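PDB 5LY9: variant surface glycoprotein MITAT 1.1 from Trypanosoma brucei brucei, which forms the dense coat on the parasite's surface and is expressed in a series of antigenically distinct versions, so that the trypanosome evades the host immune response. Local coordinates for residues I39-L53 with L65-G79. Numbering follows the deposited sequence.
Unlike the reference sequence in segment 65-79: Leu65 (reference Ser). With NAG (2-acetamido-2-deoxy-beta-D-glucopyranose), chain C; NAG (2-acetamido-2-deoxy-beta-D-glucopyranose), chain B.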
ATOM      1  N   ILE A  39      -6.120  -7.231 -13.758  1.00 20.12           N
ATOM      2  CA  ILE A  39      -7.456  -7.714 -13.326  1.00 20.03           C
ATOM      3  C   ILE A  39      -8.567  -7.146 -14.198  1.00 20.01           C
ATOM      4  O   ILE A  39      -9.488  -7.845 -14.631  1.00 20.10           O
ATOM      5  CB  ILE A  39      -7.669  -7.361 -11.831  1.00 19.28           C
ATOM      6  CG1 ILE A  39      -6.775  -8.261 -10.961  1.00 19.55           C
ATOM      7  CG2 ILE A  39      -9.137  -7.556 -11.428  1.00 19.87           C
ATOM      8  CD1 ILE A  39      -6.591  -7.823  -9.511  1.00 20.43           C
ATOM      9  N   GLN A  40      -8.485  -5.855 -14.432  1.00 19.82           N
ATOM     10  CA  GLN A  40      -9.378  -5.160 -15.375  1.00 20.40           C
ATOM     11  C   GLN A  40      -9.404  -5.661 -16.768  1.00 20.90           C
ATOM     12  O   GLN A  40     -10.497  -5.759 -17.335  1.00 22.12           O
ATOM     13  CB  GLN A  40      -9.208  -3.654 -15.389  1.00 20.34           C
ATOM     14  CG  GLN A  40      -9.522  -2.973 -14.048  1.00 21.03           C
ATOM     15  CD  GLN A  40      -9.100  -1.513 -14.112  1.00 20.53           C
ATOM     16  OE1 GLN A  40      -7.935  -1.205 -14.433  1.00 20.52           O
ATOM     17  NE2 GLN A  40     -10.041  -0.608 -13.841  1.00 21.27           N
ATOM     18  N   LYS A  41      -8.231  -5.943 -17.318  1.00 20.78           N
ATOM     19  CA  LYS A  41      -8.139  -6.458 -18.667  1.00 21.55           C
ATOM     20  C   LYS A  41      -8.831  -7.822 -18.749  1.00 21.07           C
ATOM     21  O   LYS A  41      -9.440  -8.136 -19.767  1.00 21.11           O
ATOM     22  CB  LYS A  41      -6.678  -6.624 -19.061  1.00 23.27           C
ATOM     23  CG  LYS A  41      -6.019  -5.275 -19.288  1.00 25.48           C
ATOM     24  CD  LYS A  41      -4.562  -5.476 -19.699  1.00 29.12           C
ATOM     25  CE  LYS A  41      -3.904  -4.111 -19.888  1.00 33.53           C
ATOM     26  NZ  LYS A  41      -2.464  -4.282 -20.131  1.00 36.01           N
ATOM     27  N   ILE A  42      -8.685  -8.647 -17.712  1.00 20.84           N
ATOM     28  CA  ILE A  42      -9.328  -9.965 -17.703  1.00 21.32           C
ATOM     29  C   ILE A  42     -10.816  -9.831 -17.508  1.00 21.90           C
ATOM     30  O   ILE A  42     -11.607 -10.598 -18.152  1.00 22.05           O
ATOM     31  CB  ILE A  42      -8.669 -10.907 -16.677  1.00 22.46           C
ATOM     32  CG1 ILE A  42      -7.188 -11.132 -17.025  1.00 23.21           C
ATOM     33  CG2 ILE A  42      -9.263 -12.291 -16.681  1.00 22.35           C
ATOM     34  CD1 ILE A  42      -6.461 -11.783 -15.892  1.00 23.97           C
ATOM     35  N   LYS A  43     -11.244  -8.898 -16.689  1.00 20.46           N
ATOM     36  CA  LYS A  43     -12.682  -8.563 -16.621  1.00 20.61           C
ATOM     37  C   LYS A  43     -13.200  -8.111 -17.952  1.00 20.13           C
ATOM     38  O   LYS A  43     -14.313  -8.519 -18.347  1.00 20.26           O
ATOM     39  CB  LYS A  43     -12.972  -7.533 -15.525  1.00 20.30           C
ATOM     40  CG  LYS A  43     -14.397  -7.132 -15.351  1.00 21.10           C
ATOM     41  CD  LYS A  43     -15.378  -8.225 -14.962  1.00 22.77           C
ATOM     42  CE  LYS A  43     -15.195  -8.782 -13.552  1.00 23.49           C
ATOM     43  NZ  LYS A  43     -15.962 -10.017 -13.144  1.00 21.96           N
ATOM     44  N   ALA A  44     -12.436  -7.253 -18.652  1.00 19.71           N
ATOM     45  CA  ALA A  44     -12.910  -6.821 -19.972  1.00 20.03           C
ATOM     46  C   ALA A  44     -13.089  -8.026 -20.909  1.00 19.80           C
ATOM     47  O   ALA A  44     -14.058  -8.114 -21.654  1.00 19.83           O
ATOM     48  CB  ALA A  44     -11.977  -5.814 -20.565  1.00 20.40           C
ATOM     49  N   ALA A  45     -12.191  -8.987 -20.844  1.00 20.15           N
ATOM     50  CA  ALA A  45     -12.303 -10.165 -21.682  1.00 21.08           C
ATOM     51  C   ALA A  45     -13.539 -10.998 -21.316  1.00 21.10           C
ATOM     52  O   ALA A  45     -14.262 -11.480 -22.217  1.00 20.41           O
ATOM     53  CB  ALA A  45     -11.048 -10.994 -21.615  1.00 21.82           C
ATOM     54  N   GLU A  46     -13.806 -11.162 -20.008  1.00 20.26           N
ATOM     55  CA  GLU A  46     -15.021 -11.762 -19.569  1.00 20.25           C
ATOM     56  C   GLU A  46     -16.226 -11.085 -20.192  1.00 20.50           C
ATOM     57  O   GLU A  46     -17.126 -11.731 -20.729  1.00 19.55           O
ATOM     58  CB  GLU A  46     -15.106 -11.756 -18.033  1.00 20.32           C
ATOM     59  CG  GLU A  46     -16.392 -12.364 -17.500  1.00 19.89           C
ATOM     60  CD  GLU A  46     -16.682 -12.108 -16.054  1.00 20.56           C
ATOM     61  OE1 GLU A  46     -15.847 -11.573 -15.325  1.00 21.03           O
ATOM     62  OE2 GLU A  46     -17.793 -12.470 -15.604  1.00 20.16           O
ATOM     63  N   TYR A  47     -16.219  -9.753 -20.129  1.00 20.74           N
ATOM     64  CA  TYR A  47     -17.342  -8.983 -20.662  1.00 20.81           C
ATOM     65  C   TYR A  47     -17.513  -9.188 -22.184  1.00 20.28           C
ATOM     66  O   TYR A  47     -18.609  -9.365 -22.678  1.00 20.70           O
ATOM     67  CB  TYR A  47     -17.216  -7.516 -20.340  1.00 20.77           C
ATOM     68  CG  TYR A  47     -17.690  -7.053 -18.995  1.00 21.02           C
ATOM     69  CD1 TYR A  47     -18.920  -7.424 -18.506  1.00 23.07           C
ATOM     70  CD2 TYR A  47     -16.992  -6.112 -18.269  1.00 22.40           C
ATOM     71  CE1 TYR A  47     -19.384  -7.002 -17.249  1.00 23.15           C
ATOM     72  CE2 TYR A  47     -17.472  -5.664 -17.039  1.00 22.86           C
ATOM     73  CZ  TYR A  47     -18.669  -6.104 -16.544  1.00 21.77           C
ATOM     74  OH  TYR A  47     -19.206  -5.601 -15.373  1.00 21.60           O
ATOM     75  N   LYS A  48     -16.414  -9.170 -22.921  1.00 20.64           N
ATOM     76  CA  LYS A  48     -16.479  -9.289 -24.390  1.00 21.27           C
ATOM     77  C   LYS A  48     -17.078 -10.598 -24.770  1.00 20.78           C
ATOM     78  O   LYS A  48     -17.958 -10.655 -25.618  1.00 21.11           O
ATOM     79  CB  LYS A  48     -15.117  -9.075 -25.064  1.00 22.16           C
ATOM     80  CG  LYS A  48     -14.648  -7.653 -24.860  1.00 23.94           C
ATOM     81  CD  LYS A  48     -13.440  -7.269 -25.657  1.00 25.04           C
ATOM     82  CE  LYS A  48     -12.540  -6.309 -24.934  1.00 25.47           C
ATOM     83  NZ  LYS A  48     -11.515  -5.760 -25.846  1.00 25.74           N
ATOM     84  N   VAL A  49     -16.585 -11.683 -24.173  1.00 20.78           N
ATOM     85  CA  VAL A  49     -17.161 -13.018 -24.509  1.00 21.09           C
ATOM     86  C   VAL A  49     -18.612 -13.071 -24.090  1.00 21.86           C
ATOM     87  O   VAL A  49     -19.454 -13.576 -24.829  1.00 22.58           O
ATOM     88  CB  VAL A  49     -16.330 -14.195 -23.946  1.00 21.48           C
ATOM     89  CG1 VAL A  49     -16.875 -15.484 -24.477  1.00 22.03           C
ATOM     90  CG2 VAL A  49     -14.833 -14.072 -24.319  1.00 22.02           C
ATOM     91  N   SER A  50     -18.946 -12.509 -22.922  1.00 21.40           N
ATOM     92  CA  SER A  50     -20.336 -12.479 -22.451  1.00 21.16           C
ATOM     93  C   SER A  50     -21.274 -11.734 -23.396  1.00 22.41           C
ATOM     94  O   SER A  50     -22.412 -12.166 -23.647  1.00 22.40           O
ATOM     95  CB  SER A  50     -20.464 -11.833 -21.091  1.00 22.22           C
ATOM     96  OG  SER A  50     -19.669 -12.481 -20.076  1.00 20.74           O
ATOM     97  N   ILE A  51     -20.818 -10.589 -23.902  1.00 22.76           N
ATOM     98  CA  ILE A  51     -21.580  -9.803 -24.817  1.00 22.14           C
ATOM     99  C   ILE A  51     -21.805 -10.573 -26.146  1.00 23.46           C
ATOM    100  O   ILE A  51     -22.912 -10.615 -26.670  1.00 23.15           O
ATOM    101  CB  ILE A  51     -20.855  -8.447 -25.120  1.00 23.14           C
ATOM    102  CG1 ILE A  51     -20.881  -7.503 -23.898  1.00 22.42           C
ATOM    103  CG2 ILE A  51     -21.452  -7.817 -26.379  1.00 23.96           C
ATOM    104  CD1 ILE A  51     -19.763  -6.449 -23.906  1.00 22.34           C
ATOM    105  N   TYR A  52     -20.746 -11.206 -26.649  1.00 23.67           N
ATOM    106  CA  TYR A  52     -20.864 -11.975 -27.882  1.00 23.78           C
ATOM    107  C   TYR A  52     -21.931 -13.076 -27.693  1.00 24.28           C
ATOM    108  O   TYR A  52     -22.786 -13.324 -28.570  1.00 24.54           O
ATOM    109  CB  TYR A  52     -19.564 -12.642 -28.211  1.00 24.59           C
ATOM    110  CG  TYR A  52     -19.615 -13.362 -29.530  1.00 25.12           C
ATOM    111  CD1 TYR A  52     -20.049 -14.630 -29.612  1.00 26.26           C
ATOM    112  CD2 TYR A  52     -19.107 -12.729 -30.682  1.00 26.62           C
ATOM    113  CE1 TYR A  52     -20.115 -15.282 -30.865  1.00 27.53           C
ATOM    114  CE2 TYR A  52     -19.114 -13.381 -31.919  1.00 27.72           C
ATOM    115  CZ  TYR A  52     -19.626 -14.633 -31.994  1.00 26.83           C
ATOM    116  OH  TYR A  52     -19.675 -15.289 -33.225  1.00 29.36           O
ATOM    117  N   LEU A  53     -21.866 -13.782 -26.575  1.00 22.83           N
ATOM    118  CA  LEU A  53     -22.846 -14.820 -26.314  1.00 23.28           C
ATOM    119  C   LEU A  53     -24.236 -14.270 -26.206  1.00 23.80           C
ATOM    120  O   LEU A  53     -25.211 -14.900 -26.710  1.00 24.30           O
ATOM    121  CB  LEU A  53     -22.505 -15.541 -25.043  1.00 24.25           C
ATOM    122  CG  LEU A  53     -21.294 -16.446 -25.140  1.00 24.90           C
ATOM    123  CD1 LEU A  53     -20.739 -16.779 -23.759  1.00 26.31           C
ATOM    124  CD2 LEU A  53     -21.690 -17.710 -25.844  1.00 26.32           C
ATOM    125  N   LEU A  65     -17.064 -20.849 -26.212  1.00 21.82           N
ATOM    126  CA  LEU A  65     -17.172 -19.452 -25.716  1.00 22.80           C
ATOM    127  C   LEU A  65     -17.641 -19.401 -24.236  1.00 21.60           C
ATOM    128  O   LEU A  65     -17.182 -18.575 -23.456  1.00 21.06           O
ATOM    129  CB  LEU A  65     -18.114 -18.668 -26.620  1.00 25.62           C
ATOM    130  CG  LEU A  65     -17.500 -18.449 -28.025  1.00 27.33           C
ATOM    131  CD1 LEU A  65     -18.457 -17.696 -28.890  1.00 30.81           C
ATOM    132  CD2 LEU A  65     -16.234 -17.632 -27.927  1.00 28.01           C
ATOM    133  N   THR A  66     -18.526 -20.309 -23.862  1.00 21.51           N
ATOM    134  CA  THR A  66     -18.945 -20.456 -22.461  1.00 21.16           C
ATOM    135  C   THR A  66     -17.723 -20.730 -21.584  1.00 21.35           C
ATOM    136  O   THR A  66     -17.549 -20.120 -20.546  1.00 20.99           O
ATOM    137  CB  THR A  66     -19.975 -21.528 -22.287  1.00 21.27           C
ATOM    138  OG1 THR A  66     -21.189 -21.157 -22.969  1.00 21.86           O
ATOM    139  CG2 THR A  66     -20.311 -21.780 -20.854  1.00 21.51           C
ATOM    140  N   LEU A  67     -16.918 -21.678 -22.011  1.00 20.87           N
ATOM    141  CA  LEU A  67     -15.694 -22.043 -21.331  1.00 21.00           C
ATOM    142  C   LEU A  67     -14.776 -20.884 -21.184  1.00 21.31           C
ATOM    143  O   LEU A  67     -14.234 -20.608 -20.074  1.00 21.40           O
ATOM    144  CB  LEU A  67     -15.033 -23.163 -22.069  1.00 21.67           C
ATOM    145  CG  LEU A  67     -13.735 -23.602 -21.442  1.00 22.61           C
ATOM    146  CD1 LEU A  67     -13.921 -24.155 -20.003  1.00 24.32           C
ATOM    147  CD2 LEU A  67     -13.044 -24.571 -22.306  1.00 23.22           C
ATOM    148  N   LEU A  68     -14.559 -20.105 -22.262  1.00 19.83           N
ATOM    149  CA  LEU A  68     -13.641 -19.005 -22.188  1.00 19.67           C
ATOM    150  C   LEU A  68     -14.176 -17.890 -21.277  1.00 19.06           C
ATOM    151  O   LEU A  68     -13.423 -17.305 -20.520  1.00 18.57           O
ATOM    152  CB  LEU A  68     -13.344 -18.457 -23.601  1.00 21.10           C
ATOM    153  CG  LEU A  68     -12.475 -19.383 -24.413  1.00 22.70           C
ATOM    154  CD1 LEU A  68     -12.505 -18.981 -25.919  1.00 23.63           C
ATOM    155  CD2 LEU A  68     -11.078 -19.435 -23.920  1.00 23.18           C
ATOM    156  N   ARG A  69     -15.480 -17.631 -21.338  1.00 19.91           N
ATOM    157  CA  ARG A  69     -16.140 -16.616 -20.478  1.00 20.77           C
ATOM    158  C   ARG A  69     -15.959 -17.017 -19.035  1.00 20.89           C
ATOM    159  O   ARG A  69     -15.622 -16.193 -18.205  1.00 19.76           O
ATOM    160  CB  ARG A  69     -17.597 -16.563 -20.866  1.00 21.51           C
ATOM    161  CG  ARG A  69     -18.470 -15.625 -20.017  1.00 22.34           C
ATOM    162  CD  ARG A  69     -19.423 -16.350 -19.099  1.00 22.74           C
ATOM    163  NE  ARG A  69     -20.290 -15.351 -18.491  1.00 23.64           N
ATOM    164  CZ  ARG A  69     -21.392 -14.850 -19.048  1.00 24.15           C
ATOM    165  NH1 ARG A  69     -21.908 -15.306 -20.188  1.00 23.24           N
ATOM    166  NH2 ARG A  69     -21.993 -13.861 -18.449  1.00 24.99           N
ATOM    167  N   GLY A  70     -16.212 -18.293 -18.765  1.00 20.53           N
ATOM    168  CA  GLY A  70     -16.033 -18.834 -17.392  1.00 19.37           C
ATOM    169  C   GLY A  70     -14.623 -18.735 -16.917  1.00 20.53           C
ATOM    170  O   GLY A  70     -14.386 -18.407 -15.727  1.00 20.07           O
ATOM    171  N   TYR A  71     -13.661 -18.997 -17.821  1.00 19.50           N
ATOM    172  CA  TYR A  71     -12.262 -18.881 -17.510  1.00 20.89           C
ATOM    173  C   TYR A  71     -11.854 -17.473 -17.146  1.00 20.16           C
ATOM    174  O   TYR A  71     -11.238 -17.215 -16.100  1.00 19.44           O
ATOM    175  CB  TYR A  71     -11.437 -19.450 -18.639  1.00 20.83           C
ATOM    176  CG  TYR A  71     -10.026 -19.088 -18.624  1.00 21.41           C
ATOM    177  CD1 TYR A  71      -9.100 -19.851 -17.973  1.00 22.71           C
ATOM    178  CD2 TYR A  71      -9.618 -17.959 -19.281  1.00 22.45           C
ATOM    179  CE1 TYR A  71      -7.808 -19.455 -17.909  1.00 23.50           C
ATOM    180  CE2 TYR A  71      -8.360 -17.535 -19.222  1.00 24.03           C
ATOM    181  CZ  TYR A  71      -7.412 -18.304 -18.556  1.00 24.06           C
ATOM    182  OH  TYR A  71      -6.060 -17.902 -18.590  1.00 28.43           O
ATOM    183  N   PHE A  72     -12.217 -16.545 -17.986  1.00 19.88           N
ATOM    184  CA  PHE A  72     -11.860 -15.163 -17.672  1.00 20.24           C
ATOM    185  C   PHE A  72     -12.531 -14.689 -16.386  1.00 19.57           C
ATOM    186  O   PHE A  72     -11.911 -13.992 -15.580  1.00 20.33           O
ATOM    187  CB  PHE A  72     -12.262 -14.208 -18.830  1.00 20.75           C
ATOM    188  CG  PHE A  72     -11.454 -14.413 -20.089  1.00 20.74           C
ATOM    189  CD1 PHE A  72     -10.086 -14.385 -20.063  1.00 21.15           C
ATOM    190  CD2 PHE A  72     -12.079 -14.571 -21.316  1.00 21.64           C
ATOM    191  CE1 PHE A  72      -9.292 -14.581 -21.225  1.00 21.62           C
ATOM    192  CE2 PHE A  72     -11.327 -14.804 -22.478  1.00 21.37           C
ATOM    193  CZ  PHE A  72      -9.961 -14.815 -22.426  1.00 21.41           C
ATOM    194  N   ALA A  73     -13.782 -15.051 -16.180  1.00 19.27           N
ATOM    195  CA  ALA A  73     -14.435 -14.755 -14.895  1.00 19.09           C
ATOM    196  C   ALA A  73     -13.684 -15.304 -13.694  1.00 19.27           C
ATOM    197  O   ALA A  73     -13.396 -14.544 -12.759  1.00 18.70           O
ATOM    198  CB  ALA A  73     -15.843 -15.257 -14.890  1.00 18.74           C
ATOM    199  N   ARG A  74     -13.337 -16.568 -13.707  1.00 19.30           N
ATOM    200  CA  ARG A  74     -12.546 -17.103 -12.577  1.00 20.96           C
ATOM    201  C   ARG A  74     -11.280 -16.328 -12.393  1.00 20.71           C
ATOM    202  O   ARG A  74     -10.868 -16.061 -11.264  1.00 19.93           O
ATOM    203  CB  ARG A  74     -12.220 -18.614 -12.691  1.00 21.80           C
ATOM    204  CG  ARG A  74     -13.392 -19.490 -12.362  1.00 22.47           C
ATOM    205  CD  ARG A  74     -12.923 -20.869 -11.909  1.00 23.92           C
ATOM    206  NE  ARG A  74     -14.040 -21.721 -11.592  1.00 24.65           N
ATOM    207  CZ  ARG A  74     -13.944 -23.004 -11.331  1.00 27.51           C
ATOM    208  NH1 ARG A  74     -12.752 -23.625 -11.290  1.00 29.31           N
ATOM    209  NH2 ARG A  74     -15.038 -23.685 -11.093  1.00 27.65           N
ATOM    210  N   LYS A  75     -10.614 -16.007 -13.491  1.00 21.03           N
ATOM    211  CA  LYS A  75      -9.315 -15.386 -13.390  1.00 20.95           C
ATOM    212  C   LYS A  75      -9.396 -13.962 -12.873  1.00 20.20           C
ATOM    213  O   LYS A  75      -8.556 -13.566 -12.059  1.00 20.69           O
ATOM    214  CB  LYS A  75      -8.560 -15.428 -14.684  1.00 21.15           C
ATOM    215  CG  LYS A  75      -8.092 -16.861 -15.004  1.00 22.71           C
ATOM    216  CD  LYS A  75      -6.960 -17.392 -14.083  1.00 23.84           C
ATOM    217  CE  LYS A  75      -5.655 -16.668 -14.312  1.00 25.32           C
ATOM    218  NZ  LYS A  75      -4.639 -16.742 -13.255  1.00 26.56           N
ATOM    219  N   THR A  76     -10.361 -13.164 -13.327  1.00 18.37           N
ATOM    220  CA  THR A  76     -10.462 -11.805 -12.804  1.00 18.84           C
ATOM    221  C   THR A  76     -11.003 -11.774 -11.369  1.00 18.30           C
ATOM    222  O   THR A  76     -10.486 -11.105 -10.516  1.00 19.59           O
ATOM    223  CB  THR A  76     -11.279 -10.912 -13.741  1.00 18.86           C
ATOM    224  OG1 THR A  76     -11.175  -9.581 -13.272  1.00 19.80           O
ATOM    225  CG2 THR A  76     -12.747 -11.345 -13.822  1.00 19.57           C
ATOM    226  N   ASN A  77     -11.981 -12.603 -11.069  1.00 19.30           N
ATOM    227  CA  ASN A  77     -12.592 -12.607  -9.762  1.00 18.69           C
ATOM    228  C   ASN A  77     -11.636 -13.159  -8.729  1.00 18.96           C
ATOM    229  O   ASN A  77     -11.474 -12.584  -7.657  1.00 18.63           O
ATOM    230  CB  ASN A  77     -13.863 -13.392  -9.819  1.00 19.08           C
ATOM    231  CG  ASN A  77     -14.927 -12.730 -10.678  1.00 19.91           C
ATOM    232  OD1 ASN A  77     -15.030 -11.512 -10.733  1.00 21.28           O
ATOM    233  ND2 ASN A  77     -15.768 -13.555 -11.275  1.00 19.41           N
ATOM    234  N   GLY A  78     -10.901 -14.201  -9.094  1.00 18.53           N
ATOM    235  CA  GLY A  78      -9.924 -14.831  -8.205  1.00 19.17           C
ATOM    236  C   GLY A  78      -8.721 -13.903  -8.061  1.00 19.35           C
ATOM    237  O   GLY A  78      -8.125 -13.806  -6.988  1.00 20.58           O
ATOM    238  N   GLY A  79      -8.324 -13.248  -9.130  1.00 19.06           N
ATOM    239  CA  GLY A  79      -7.221 -12.252  -9.080  1.00 19.38           C
ATOM    240  C   GLY A  79      -7.476 -11.101  -8.108  1.00 19.88           C
ATOM    241  O   GLY A  79      -6.610 -10.765  -7.251  1.00 19.74           O
TER
HETATM  242  C1  NAG C   2      -7.474  -9.291 -24.884  1.00 28.27           C
HETATM  243  C2  NAG C   2      -8.797  -8.941 -25.493  1.00 28.69           C
HETATM  244  C3  NAG C   2      -8.661  -8.169 -26.806  1.00 28.56           C
HETATM  245  C4  NAG C   2      -7.704  -6.984 -26.646  1.00 30.44           C
HETATM  246  C5  NAG C   2      -6.419  -7.541 -26.045  1.00 29.69           C
HETATM  247  C6  NAG C   2      -5.317  -6.519 -25.839  1.00 30.85           C
HETATM  248  C7  NAG C   2     -10.857 -10.205 -25.309  1.00 32.13           C
HETATM  249  C8  NAG C   2     -11.625 -11.397 -25.764  1.00 35.50           C
HETATM  250  N2  NAG C   2      -9.638 -10.100 -25.785  1.00 28.88           N
HETATM  251  O3  NAG C   2      -9.944  -7.687 -27.294  1.00 28.99           O
HETATM  252  O4  NAG C   2      -7.556  -6.185 -27.876  1.00 33.47           O
HETATM  253  O5  NAG C   2      -6.703  -8.125 -24.746  1.00 29.34           O
HETATM  254  O6  NAG C   2      -5.829  -5.517 -25.001  1.00 31.23           O
HETATM  255  O7  NAG C   2     -11.277  -9.408 -24.507  1.00 35.40           O
HETATM  256  C1  NAG B   1      -5.725 -12.331 -21.030  1.00 24.26           C
HETATM  257  C2  NAG B   1      -5.290 -10.875 -21.097  1.00 26.74           C
HETATM  258  C3  NAG B   1      -6.325 -10.007 -21.719  1.00 25.48           C
HETATM  259  C4  NAG B   1      -6.660 -10.599 -23.096  1.00 26.21           C
HETATM  260  C5  NAG B   1      -7.105 -12.045 -22.944  1.00 25.07           C
HETATM  261  C6  NAG B   1      -7.403 -12.779 -24.259  1.00 25.57           C
HETATM  262  C7  NAG B   1      -3.761 -10.090 -19.362  1.00 29.10           C
HETATM  263  C8  NAG B   1      -3.561  -9.585 -17.959  1.00 27.88           C
HETATM  264  N2  NAG B   1      -5.005 -10.384 -19.753  1.00 26.07           N
HETATM  265  O3  NAG B   1      -5.803  -8.696 -21.891  1.00 27.81           O
HETATM  266  O4  NAG B   1      -7.747  -9.836 -23.611  1.00 28.15           O
HETATM  267  O5  NAG B   1      -6.059 -12.767 -22.346  1.00 24.75           O
HETATM  268  O6  NAG B   1      -6.312 -12.587 -25.173  1.00 26.16           O
HETATM  269  O7  NAG B   1      -2.822 -10.254 -20.108  1.00 29.56           O
HETATM  270  O   HOH W   1     -19.448 -14.974 -15.672  1.00 24.80           O
HETATM  271  O   HOH W   2     -20.108 -11.945 -17.148  1.00 25.51           O
HETATM  272  O   HOH W   3     -23.716 -13.749 -21.721  1.00 26.61           O
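Two donors grip the carbonyl oxygen of Ile39: its own helix supplies Lys43 N, and from across the interface Thr76 OG1 donates at 2.8 Å, approaching from above the carbonyl plane. With OG1 anti to the backbone N (chi1 -172°), Thr76 reaches that oxygen and turns CG2 towards Lys43 and Glu46. Two bends, the first at chi2 (62°), fold the Lys43 chain round so that NZ lies between Glu46 and Asn77: it donates across the contact to Asn77 OD1 at 3.0 Å and, within its own helix, is salt-bridged to Glu46 OE1 at 2.7 Å, on the carboxylate's syn side. Glu46 drops between Arg69, Phe72, Ala73 and Thr76 as a knob into a hole. Its OE2 takes a hydrogen bond from each of two waters, one accepting from Arg69 NE, the other from Arg69 NH2, and is also hydrogen-bonded to Tyr47 OH of the second subunit. A third water links Arg69 NH1 to Ser50 O, while Ser50 OG sits 3.0 Å above the guanidinium plane, over its centre, and donates to Glu46 O.

The apolar side turns on Phe72, another knob, among Ile42, Ala45, Glu46 and Val49. Ala45 CB makes a CH-pi contact 3.6 Å from the Phe72 ring centroid, almost on the normal; Tyr71 CD2 lies over the opposite face, offset toward the rim, and Val49 CG2 meets the ring edge. Farther along, Leu65 CD1 touches Tyr52 CD1 at 3.5 Å.

The first GlcNAc (chain B) lies against Phe72; Lys48 NZ donates to O3 of the second (chain C) and to Leu337 O. The segments, antiparallel at 154° with axes approaching to 8.1 Å, belong to helices 24-55 and 62-114, the long hairpin of the VSG N-terminal domain; helix 313-321 packs on Phe72 and Leu65, helix 343-367 on Tyr47 and Ile51.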